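Local coordinates for protein botulinum neurotoxin type C1 (Clostridium botulinum, PDB 3R4S) that binds gangliosides through its C-terminal receptor-binding domain as part of a clostridial neurotoxin that enters nerve cells and probably cleaves intracellular proteins there, at residues 268-273 against 390-395; 321-326 against 337-342. One frame throughout, in Å; residues are numbered along the deposited sequence.

Both contacts lie in the C-terminal, trefoil-like receptor-binding half of the fragment, their centres about 11 Å apart. Along the chain they are nested: 268-273 comes first, then the antiparallel pair of interaction 2 (321-326 with 337-342), and 390-395 closes the outer loop as the second half of interaction 1. The strands 317-323, 338-345 and 381-392 share one large curled sheet, whereas 268-273 belongs to the hairpin 262-275. The two meet where Gln270 lies against Ala340 and Phe392 also reaches that alanine. The hairpin turn that holds one sialic acid thus rests on the same sheet whose strands form interaction 2.

Interaction 1: residues 268-273 against 390-395; sequences SRQIVF and YRFRLG. With SLB (N-acetyl-beta-neuraminic acid), chain C.
The turn of the hairpin 262-275, which carries part of a sialic-acid pocket, meets the end of strand 381-392 and the loop that follows it. At the turn, Ser268 OG accepts the backbone N-H of Gly395, with N to OG 2.8 Å and a fairly straight angle of 160°. With chi1 at -63°, OG lies beside its own backbone N and opposite the carbonyl carbon, which carries the hydroxyl to the loop. A small serine suits the spot, since its short side chain puts the hydroxyl within bonding distance of a backbone amide; Gly395 takes a positive phi that glycine adopts easily.

Next to this polar bond the contact is apolar. Leu394 lays its two methyls against the hairpin: CD2 lies 3.7 Å from Gln270 CB, and CD1 sits 3.9 Å from Val272 CG1, the branched valine and leucine running past each other in opposite senses. Farther along, Gln270 lays its methylene CG over one face of the Phe392 ring, toward the rim of the ring. Phe392 also touches Ala340 and Val405, while Asp397 OD1 takes the N-H of Leu394 and so holds the loop.

The same turn also meets N-acetyl-beta-neuraminic acid. Ser268 N donates to O7 of the sugar at 3.0 Å, and Arg269 N donates to its acetyl oxygen O10 at 2.9 Å, while Tyr286 and Ala266 supply further bonds. Both turn residues have positive phi, and the turn directs these two successive N-H groups to the ligand. Ser268 therefore does two jobs, its amide gripping the glycerol chain of the sugar and its hydroxyl tying the turn to Gly395, consistent with a binding turn steadied by the neighbouring loop.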
ATOM      1  N   SER A 268      30.161   8.296  11.955  1.00 31.55           N
ATOM      2  CA  SER A 268      30.527   8.611  13.322  1.00 33.07           C
ATOM      3  C   SER A 268      29.323   8.452  14.210  1.00 30.15           C
ATOM      4  O   SER A 268      29.102   9.258  15.102  1.00 32.53           O
ATOM      5  CB  SER A 268      31.071  10.036  13.448  1.00 32.84           C
ATOM      6  OG  SER A 268      32.260  10.194  12.698  1.00 36.55           O
ATOM      7  N   ARG A 269      28.545   7.406  13.950  1.00 30.03           N
ATOM      8  CA  ARG A 269      27.384   7.072  14.762  1.00 28.40           C
ATOM      9  C   ARG A 269      26.235   8.070  14.639  1.00 28.40           C
ATOM     10  O   ARG A 269      25.255   7.994  15.389  1.00 27.77           O
ATOM     11  CB  ARG A 269      27.774   6.892  16.223  1.00 32.39           C
ATOM     12  CG  ARG A 269      28.600   5.647  16.474  1.00 36.82           C
ATOM     13  CD  ARG A 269      28.957   5.550  17.938  1.00 42.29           C
ATOM     14  NE  ARG A 269      29.697   4.330  18.225  1.00 46.72           N
ATOM     15  CZ  ARG A 269      29.860   3.839  19.447  1.00 51.66           C
ATOM     16  NH1 ARG A 269      29.324   4.467  20.490  1.00 49.63           N
ATOM     17  NH2 ARG A 269      30.547   2.718  19.625  1.00 49.30           N
ATOM     18  N   GLN A 270      26.362   9.004  13.700  1.00 24.69           N
ATOM     19  CA  GLN A 270      25.252   9.869  13.339  1.00 26.01           C
ATOM     20  C   GLN A 270      24.618   9.330  12.060  1.00 28.88           C
ATOM     21  O   GLN A 270      25.293   9.187  11.039  1.00 28.63           O
ATOM     22  CB  GLN A 270      25.715  11.304  13.112  1.00 23.43           C
ATOM     23  CG  GLN A 270      24.596  12.240  12.640  1.00 26.44           C
ATOM     24  CD  GLN A 270      23.356  12.142  13.523  1.00 25.54           C
ATOM     25  OE1 GLN A 270      22.250  11.857  13.048  1.00 28.01           O
ATOM     26  NE2 GLN A 270      23.540  12.352  14.817  1.00 21.86           N
ATOM     27  N   ILE A 271      23.326   9.018  12.112  1.00 27.63           N
ATOM     28  CA  ILE A 271      22.614   8.614  10.898  1.00 24.54           C
ATOM     29  C   ILE A 271      22.494   9.795   9.960  1.00 23.81           C
ATOM     30  O   ILE A 271      22.220  10.921  10.391  1.00 20.85           O
ATOM     31  CB  ILE A 271      21.217   8.071  11.204  1.00 24.09           C
ATOM     32  CG1 ILE A 271      21.333   6.817  12.069  1.00 23.64           C
ATOM     33  CG2 ILE A 271      20.475   7.766   9.905  1.00 22.47           C
ATOM     34  CD1 ILE A 271      20.002   6.284  12.548  1.00 27.80           C
ATOM     35  N   VAL A 272      22.730   9.540   8.679  1.00 24.22           N
ATOM     36  CA  VAL A 272      22.616  10.573   7.658  1.00 25.81           C
ATOM     37  C   VAL A 272      21.898  10.002   6.446  1.00 24.44           C
ATOM     38  O   VAL A 272      21.893   8.791   6.235  1.00 27.53           O
ATOM     39  CB  VAL A 272      24.006  11.100   7.218  1.00 26.50           C
ATOM     40  CG1 VAL A 272      24.775  11.622   8.420  1.00 22.48           C
ATOM     41  CG2 VAL A 272      24.801   9.999   6.513  1.00 27.04           C
ATOM     42  N   PHE A 273      21.302  10.875   5.647  1.00 22.16           N
ATOM     43  CA  PHE A 273      20.597  10.435   4.457  1.00 26.56           C
ATOM     44  C   PHE A 273      21.369  10.794   3.198  1.00 25.07           C
ATOM     45  O   PHE A 273      21.698  11.957   2.969  1.00 26.45           O
ATOM     46  CB  PHE A 273      19.185  11.028   4.421  1.00 23.45           C
ATOM     47  CG  PHE A 273      18.272  10.480   5.484  1.00 25.13           C
ATOM     48  CD1 PHE A 273      17.548   9.320   5.265  1.00 24.89           C
ATOM     49  CD2 PHE A 273      18.145  11.122   6.701  1.00 22.72           C
ATOM     50  CE1 PHE A 273      16.707   8.809   6.251  1.00 25.48           C
ATOM     51  CE2 PHE A 273      17.306  10.619   7.694  1.00 24.54           C
ATOM     52  CZ  PHE A 273      16.588   9.462   7.467  1.00 25.34           C
ATOM     53  N   TYR A 390      21.265  19.762   9.242  1.00 26.78           N
ATOM     54  CA  TYR A 390      21.985  20.402  10.340  1.00 28.17           C
ATOM     55  C   TYR A 390      23.508  20.284  10.205  1.00 26.67           C
ATOM     56  O   TYR A 390      24.017  19.461   9.437  1.00 26.63           O
ATOM     57  CB  TYR A 390      21.505  19.844  11.681  1.00 25.28           C
ATOM     58  CG  TYR A 390      20.021  20.046  11.895  1.00 29.45           C
ATOM     59  CD1 TYR A 390      19.539  21.186  12.521  1.00 27.78           C
ATOM     60  CD2 TYR A 390      19.099  19.100  11.445  1.00 29.14           C
ATOM     61  CE1 TYR A 390      18.176  21.380  12.702  1.00 28.93           C
ATOM     62  CE2 TYR A 390      17.731  19.287  11.624  1.00 27.85           C
ATOM     63  CZ  TYR A 390      17.279  20.424  12.256  1.00 28.50           C
ATOM     64  OH  TYR A 390      15.937  20.611  12.441  1.00 30.51           O
ATOM     65  N   ARG A 391      24.226  21.116  10.954  1.00 27.74           N
ATOM     66  CA  ARG A 391      25.686  21.187  10.851  1.00 28.47           C
ATOM     67  C   ARG A 391      26.378  20.266  11.852  1.00 26.87           C
ATOM     68  O   ARG A 391      26.144  20.357  13.051  1.00 30.04           O
ATOM     69  CB  ARG A 391      26.160  22.626  11.064  1.00 32.33           C
ATOM     70  CG  ARG A 391      25.840  23.566   9.919  1.00 34.56           C
ATOM     71  CD  ARG A 391      27.077  23.813   9.055  1.00 38.26           C
ATOM     72  NE  ARG A 391      26.746  24.598   7.873  1.00 38.57           N
ATOM     73  CZ  ARG A 391      27.520  24.723   6.800  1.00 41.73           C
ATOM     74  NH1 ARG A 391      28.700  24.109   6.737  1.00 40.59           N
ATOM     75  NH2 ARG A 391      27.103  25.467   5.779  1.00 42.99           N
ATOM     76  N   PHE A 392      27.231  19.378  11.351  1.00 24.82           N
ATOM     77  CA  PHE A 392      27.977  18.453  12.196  1.00 27.44           C
ATOM     78  C   PHE A 392      29.439  18.403  11.760  1.00 29.79           C
ATOM     79  O   PHE A 392      29.794  18.820  10.656  1.00 30.97           O
ATOM     80  CB  PHE A 392      27.445  17.017  12.067  1.00 26.27           C
ATOM     81  CG  PHE A 392      26.035  16.811  12.554  1.00 27.98           C
ATOM     82  CD1 PHE A 392      25.792  16.331  13.838  1.00 27.91           C
ATOM     83  CD2 PHE A 392      24.957  17.039  11.714  1.00 25.23           C
ATOM     84  CE1 PHE A 392      24.491  16.111  14.279  1.00 31.09           C
ATOM     85  CE2 PHE A 392      23.658  16.814  12.146  1.00 27.74           C
ATOM     86  CZ  PHE A 392      23.421  16.355  13.423  1.00 23.44           C
ATOM     87  N   ARG A 393      30.275  17.849  12.631  1.00 31.51           N
ATOM     88  CA  ARG A 393      31.609  17.412  12.259  1.00 31.64           C
ATOM     89  C   ARG A 393      31.603  15.897  12.379  1.00 30.80           C
ATOM     90  O   ARG A 393      31.595  15.357  13.481  1.00 30.68           O
ATOM     91  CB  ARG A 393      32.668  17.991  13.201  1.00 30.86           C
ATOM     92  CG  ARG A 393      32.789  19.508  13.165  1.00 30.41           C
ATOM     93  CD  ARG A 393      33.964  19.995  14.040  1.00 34.16           C
ATOM     94  NE  ARG A 393      34.122  21.444  13.931  1.00 31.88           N
ATOM     95  CZ  ARG A 393      33.552  22.321  14.749  1.00 36.54           C
ATOM     96  NH1 ARG A 393      32.790  21.904  15.752  1.00 35.92           N
ATOM     97  NH2 ARG A 393      33.747  23.616  14.563  1.00 36.05           N
ATOM     98  N   LEU A 394      31.601  15.214  11.245  1.00 27.75           N
ATOM     99  CA  LEU A 394      31.599  13.761  11.243  1.00 33.68           C
ATOM    100  C   LEU A 394      32.788  13.234  10.452  1.00 33.28           C
ATOM    101  O   LEU A 394      33.309  13.915   9.574  1.00 37.29           O
ATOM    102  CB  LEU A 394      30.299  13.234  10.621  1.00 32.73           C
ATOM    103  CG  LEU A 394      28.962  13.777  11.139  1.00 26.53           C
ATOM    104  CD1 LEU A 394      27.803  13.260  10.276  1.00 30.18           C
ATOM    105  CD2 LEU A 394      28.761  13.412  12.602  1.00 25.59           C
ATOM    106  N   GLY A 395      33.213  12.017  10.764  1.00 35.28           N
ATOM    107  CA  GLY A 395      34.223  11.332   9.974  1.00 42.73           C
ATOM    108  C   GLY A 395      35.497  12.104   9.669  1.00 45.54           C
ATOM    109  O   GLY A 395      35.951  12.141   8.525  1.00 51.14           O
TER
HETATM  110  C1  SLB C6875      32.931   4.657   6.338  1.00 46.66           C
HETATM  111  C2  SLB C6875      32.280   4.010   7.531  1.00 45.06           C
HETATM  112  C3  SLB C6875      30.757   4.072   7.363  1.00 37.89           C
HETATM  113  C4  SLB C6875      30.047   3.549   8.608  1.00 36.26           C
HETATM  114  C5  SLB C6875      30.488   4.363   9.802  1.00 34.21           C
HETATM  115  C6  SLB C6875      32.012   4.290   9.942  1.00 42.79           C
HETATM  116  C7  SLB C6875      32.436   5.235  11.057  1.00 41.90           C
HETATM  117  C8  SLB C6875      33.912   5.022  11.427  1.00 51.88           C
HETATM  118  C9  SLB C6875      34.338   5.924  12.581  1.00 48.90           C
HETATM  119  C10 SLB C6875      29.268   4.257  11.930  1.00 32.49           C
HETATM  120  C11 SLB C6875      28.835   3.349  13.040  1.00 30.37           C
HETATM  121  N5  SLB C6875      29.969   3.658  10.967  1.00 36.16           N
HETATM  122  O1A SLB C6875      32.950   5.906   6.236  1.00 47.92           O
HETATM  123  O1B SLB C6875      33.417   3.899   5.468  1.00 54.15           O
HETATM  124  O2  SLB C6875      32.700   2.643   7.555  1.00 45.01           O
HETATM  125  O4  SLB C6875      28.628   3.669   8.466  1.00 40.58           O
HETATM  126  O6  SLB C6875      32.713   4.659   8.737  1.00 38.98           O
HETATM  127  O7  SLB C6875      32.208   6.571  10.570  1.00 37.53           O
HETATM  128  O8  SLB C6875      34.149   3.651  11.783  1.00 53.06           O
HETATM  129  O9  SLB C6875      34.676   7.209  12.045  1.00 52.29           O
HETATM  130  O10 SLB C6875      28.992   5.452  11.915  1.00 31.71           O

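Interaction 2: residues 321-326 against 337-342; sequences LFMKNE and DIYAIG
The ends of adjacent antiparallel strands 317-323 and 338-345 pair within the large curled sheet of the receptor-binding domain, and the chain after Met323 carries the contact on as a loop. Phe322 and Gly342 form a hydrogen-bonded pair: Phe322 N reaches Gly342 O at 2.9 Å, and Gly342 N returns the bond to Phe322 O. Beyond the non-hydrogen-bonded pair Met323 and Ile341, Lys324 N donates to Ala340 O at 2.9 Å, almost in line with the carbonyl.

The bare CA of Gly342 lets the extended Lys324 chain and the Phe322 ring lie close against the backbone, Phe322 CD1 3.4 Å from Gly342 O. Strand pairing of this sort builds the beta-trefoil of the clostridial toxins, and here the ten residues between the segments form a long loop without helix or strand.

On the face of Met323 and Ile341, the methionine CG packs 3.7 Å from Tyr339 CB. With CG anti to the backbone N (chi1 -169°) and the chain extended through chi2, flexible, polarisable Met323 brings SD obliquely to the tyrosine ring, a Met-aromatic contact 4.8 Å from SD to the ring centroid. Tyr339 CD1 lies 3.3 Å from Lys324 O, and the Asn325 side chain runs alongside the ring, pointing the same way, OD1 near CE1. Leu321 CB touches Ile341 CG2 at 3.9 Å. Where direct bonding lapses, one water donates to Glu326 O and accepts from Ala340 N.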
ATOM      1  N   LEU A 321      19.043   2.890  17.535  1.00 23.45           N
ATOM      2  CA  LEU A 321      18.805   4.299  17.276  1.00 22.11           C
ATOM      3  C   LEU A 321      18.511   4.923  18.629  1.00 22.28           C
ATOM      4  O   LEU A 321      17.911   4.281  19.500  1.00 20.61           O
ATOM      5  CB  LEU A 321      17.615   4.490  16.326  1.00 23.08           C
ATOM      6  CG  LEU A 321      17.893   4.423  14.827  1.00 23.60           C
ATOM      7  CD1 LEU A 321      18.436   3.056  14.418  1.00 21.47           C
ATOM      8  CD2 LEU A 321      16.626   4.754  14.051  1.00 24.69           C
ATOM      9  N   PHE A 322      18.943   6.160  18.830  1.00 20.40           N
ATOM     10  CA  PHE A 322      18.663   6.827  20.094  1.00 21.38           C
ATOM     11  C   PHE A 322      18.600   8.327  19.909  1.00 21.16           C
ATOM     12  O   PHE A 322      19.195   8.877  18.984  1.00 23.17           O
ATOM     13  CB  PHE A 322      19.687   6.446  21.190  1.00 25.33           C
ATOM     14  CG  PHE A 322      20.995   7.231  21.135  1.00 22.94           C
ATOM     15  CD1 PHE A 322      21.883   7.061  20.082  1.00 22.79           C
ATOM     16  CD2 PHE A 322      21.340   8.103  22.162  1.00 25.04           C
ATOM     17  CE1 PHE A 322      23.080   7.772  20.033  1.00 28.19           C
ATOM     18  CE2 PHE A 322      22.538   8.813  22.130  1.00 30.71           C
ATOM     19  CZ  PHE A 322      23.409   8.649  21.068  1.00 27.48           C
ATOM     20  N   MET A 323      17.855   8.986  20.786  1.00 21.72           N
ATOM     21  CA  MET A 323      17.778  10.431  20.745  1.00 24.30           C
ATOM     22  C   MET A 323      18.975  11.000  21.493  1.00 25.76           C
ATOM     23  O   MET A 323      19.112  10.808  22.699  1.00 26.97           O
ATOM     24  CB  MET A 323      16.479  10.925  21.368  1.00 19.85           C
ATOM     25  CG  MET A 323      16.230  12.399  21.098  1.00 24.90           C
ATOM     26  SD  MET A 323      14.829  13.084  22.002  1.00 25.17           S
ATOM     27  CE  MET A 323      15.401  12.994  23.694  1.00 26.51           C
ATOM     28  N   LYS A 324      19.848  11.679  20.767  1.00 27.29           N
ATOM     29  CA  LYS A 324      21.017  12.295  21.380  1.00 29.92           C
ATOM     30  C   LYS A 324      20.576  13.488  22.204  1.00 35.59           C
ATOM     31  O   LYS A 324      19.462  13.983  22.045  1.00 40.28           O
ATOM     32  CB  LYS A 324      21.983  12.802  20.321  1.00 28.69           C
ATOM     33  CG  LYS A 324      22.812  11.768  19.591  1.00 33.68           C
ATOM     34  CD  LYS A 324      23.871  12.529  18.782  1.00 40.73           C
ATOM     35  CE  LYS A 324      24.710  11.654  17.883  1.00 43.06           C
ATOM     36  NZ  LYS A 324      25.436  12.524  16.903  1.00 37.06           N
ATOM     37  N   ASN A 325      21.467  13.970  23.059  1.00 34.88           N
ATOM     38  CA  ASN A 325      21.164  15.090  23.940  1.00 37.07           C
ATOM     39  C   ASN A 325      22.015  16.332  23.654  1.00 42.39           C
ATOM     40  O   ASN A 325      22.146  17.204  24.506  1.00 49.75           O
ATOM     41  CB  ASN A 325      21.365  14.660  25.389  1.00 47.13           C
ATOM     42  CG  ASN A 325      20.712  15.594  26.364  1.00 50.70           C
ATOM     43  OD1 ASN A 325      19.810  16.344  26.005  1.00 57.20           O
ATOM     44  ND2 ASN A 325      21.159  15.556  27.613  1.00 57.73           N
ATOM     45  N   GLU A 326      22.588  16.421  22.458  1.00 36.69           N
ATOM     46  CA  GLU A 326      23.465  17.537  22.124  1.00 40.69           C
ATOM     47  C   GLU A 326      22.749  18.683  21.416  1.00 36.20           C
ATOM     48  O   GLU A 326      21.786  18.479  20.672  1.00 31.68           O
ATOM     49  CB  GLU A 326      24.629  17.073  21.244  1.00 36.67           C
ATOM     50  CG  GLU A 326      25.293  15.785  21.689  1.00 48.48           C
ATOM     51  CD  GLU A 326      26.302  15.288  20.662  1.00 57.80           C
ATOM     52  OE1 GLU A 326      26.133  15.613  19.462  1.00 48.84           O
ATOM     53  OE2 GLU A 326      27.260  14.578  21.052  1.00 61.40           O
ATOM     54  N   ASP A 337      14.769  22.680  20.881  1.00 32.44           N
ATOM     55  CA  ASP A 337      14.099  21.411  21.146  1.00 34.27           C
ATOM     56  C   ASP A 337      14.290  20.372  20.041  1.00 33.01           C
ATOM     57  O   ASP A 337      13.560  19.376  20.000  1.00 29.32           O
ATOM     58  CB  ASP A 337      12.605  21.627  21.418  1.00 33.28           C
ATOM     59  CG  ASP A 337      12.357  22.468  22.654  1.00 33.68           C
ATOM     60  OD1 ASP A 337      12.887  22.114  23.726  1.00 34.21           O
ATOM     61  OD2 ASP A 337      11.639  23.486  22.547  1.00 36.40           O
ATOM     62  N   ILE A 338      15.257  20.607  19.154  1.00 26.87           N
ATOM     63  CA  ILE A 338      15.604  19.647  18.107  1.00 27.39           C
ATOM     64  C   ILE A 338      16.790  18.783  18.537  1.00 30.95           C
ATOM     65  O   ILE A 338      17.830  19.311  18.928  1.00 26.77           O
ATOM     66  CB  ILE A 338      16.000  20.354  16.803  1.00 28.76           C
ATOM     67  CG1 ILE A 338      14.888  21.280  16.312  1.00 29.74           C
ATOM     68  CG2 ILE A 338      16.319  19.323  15.720  1.00 28.04           C
ATOM     69  CD1 ILE A 338      13.647  20.523  15.849  1.00 31.66           C
ATOM     70  N   TYR A 339      16.640  17.462  18.464  1.00 27.13           N
ATOM     71  CA  TYR A 339      17.729  16.542  18.809  1.00 24.54           C
ATOM     72  C   TYR A 339      17.969  15.547  17.691  1.00 27.15           C
ATOM     73  O   TYR A 339      17.025  15.052  17.075  1.00 23.34           O
ATOM     74  CB  TYR A 339      17.416  15.773  20.086  1.00 26.43           C
ATOM     75  CG  TYR A 339      17.100  16.664  21.250  1.00 30.61           C
ATOM     76  CD1 TYR A 339      18.081  17.011  22.168  1.00 36.58           C
ATOM     77  CD2 TYR A 339      15.819  17.172  21.429  1.00 32.89           C
ATOM     78  CE1 TYR A 339      17.794  17.830  23.241  1.00 40.74           C
ATOM     79  CE2 TYR A 339      15.521  17.993  22.497  1.00 36.11           C
ATOM     80  CZ  TYR A 339      16.513  18.318  23.400  1.00 42.61           C
ATOM     81  OH  TYR A 339      16.228  19.140  24.465  1.00 48.36           O
ATOM     82  N   ALA A 340      19.235  15.255  17.425  1.00 24.46           N
ATOM     83  CA  ALA A 340      19.579  14.278  16.411  1.00 23.58           C
ATOM     84  C   ALA A 340      19.240  12.873  16.895  1.00 22.88           C
ATOM     85  O   ALA A 340      19.342  12.582  18.087  1.00 21.48           O
ATOM     86  CB  ALA A 340      21.077  14.383  16.048  1.00 25.12           C
ATOM     87  N   ILE A 341      18.826  12.012  15.966  1.00 20.70           N
ATOM     88  CA  ILE A 341      18.773  10.580  16.232  1.00 21.70           C
ATOM     89  C   ILE A 341      20.060   9.958  15.709  1.00 22.40           C
ATOM     90  O   ILE A 341      20.430  10.141  14.550  1.00 20.12           O
ATOM     91  CB  ILE A 341      17.553   9.907  15.569  1.00 20.43           C
ATOM     92  CG1 ILE A 341      16.251  10.453  16.178  1.00 18.72           C
ATOM     93  CG2 ILE A 341      17.645   8.393  15.726  1.00 18.10           C
ATOM     94  CD1 ILE A 341      14.968   9.992  15.478  1.00 22.05           C
ATOM     95  N   GLY A 342      20.768   9.254  16.577  1.00 23.98           N
ATOM     96  CA  GLY A 342      22.011   8.633  16.172  1.00 21.88           C
ATOM     97  C   GLY A 342      22.036   7.187  16.596  1.00 27.77           C
ATOM     98  O   GLY A 342      20.980   6.589  16.849  1.00 25.20           O
TER
HETATM   99  O   HOH W   1      21.271  16.163  19.296  1.00 28.86           O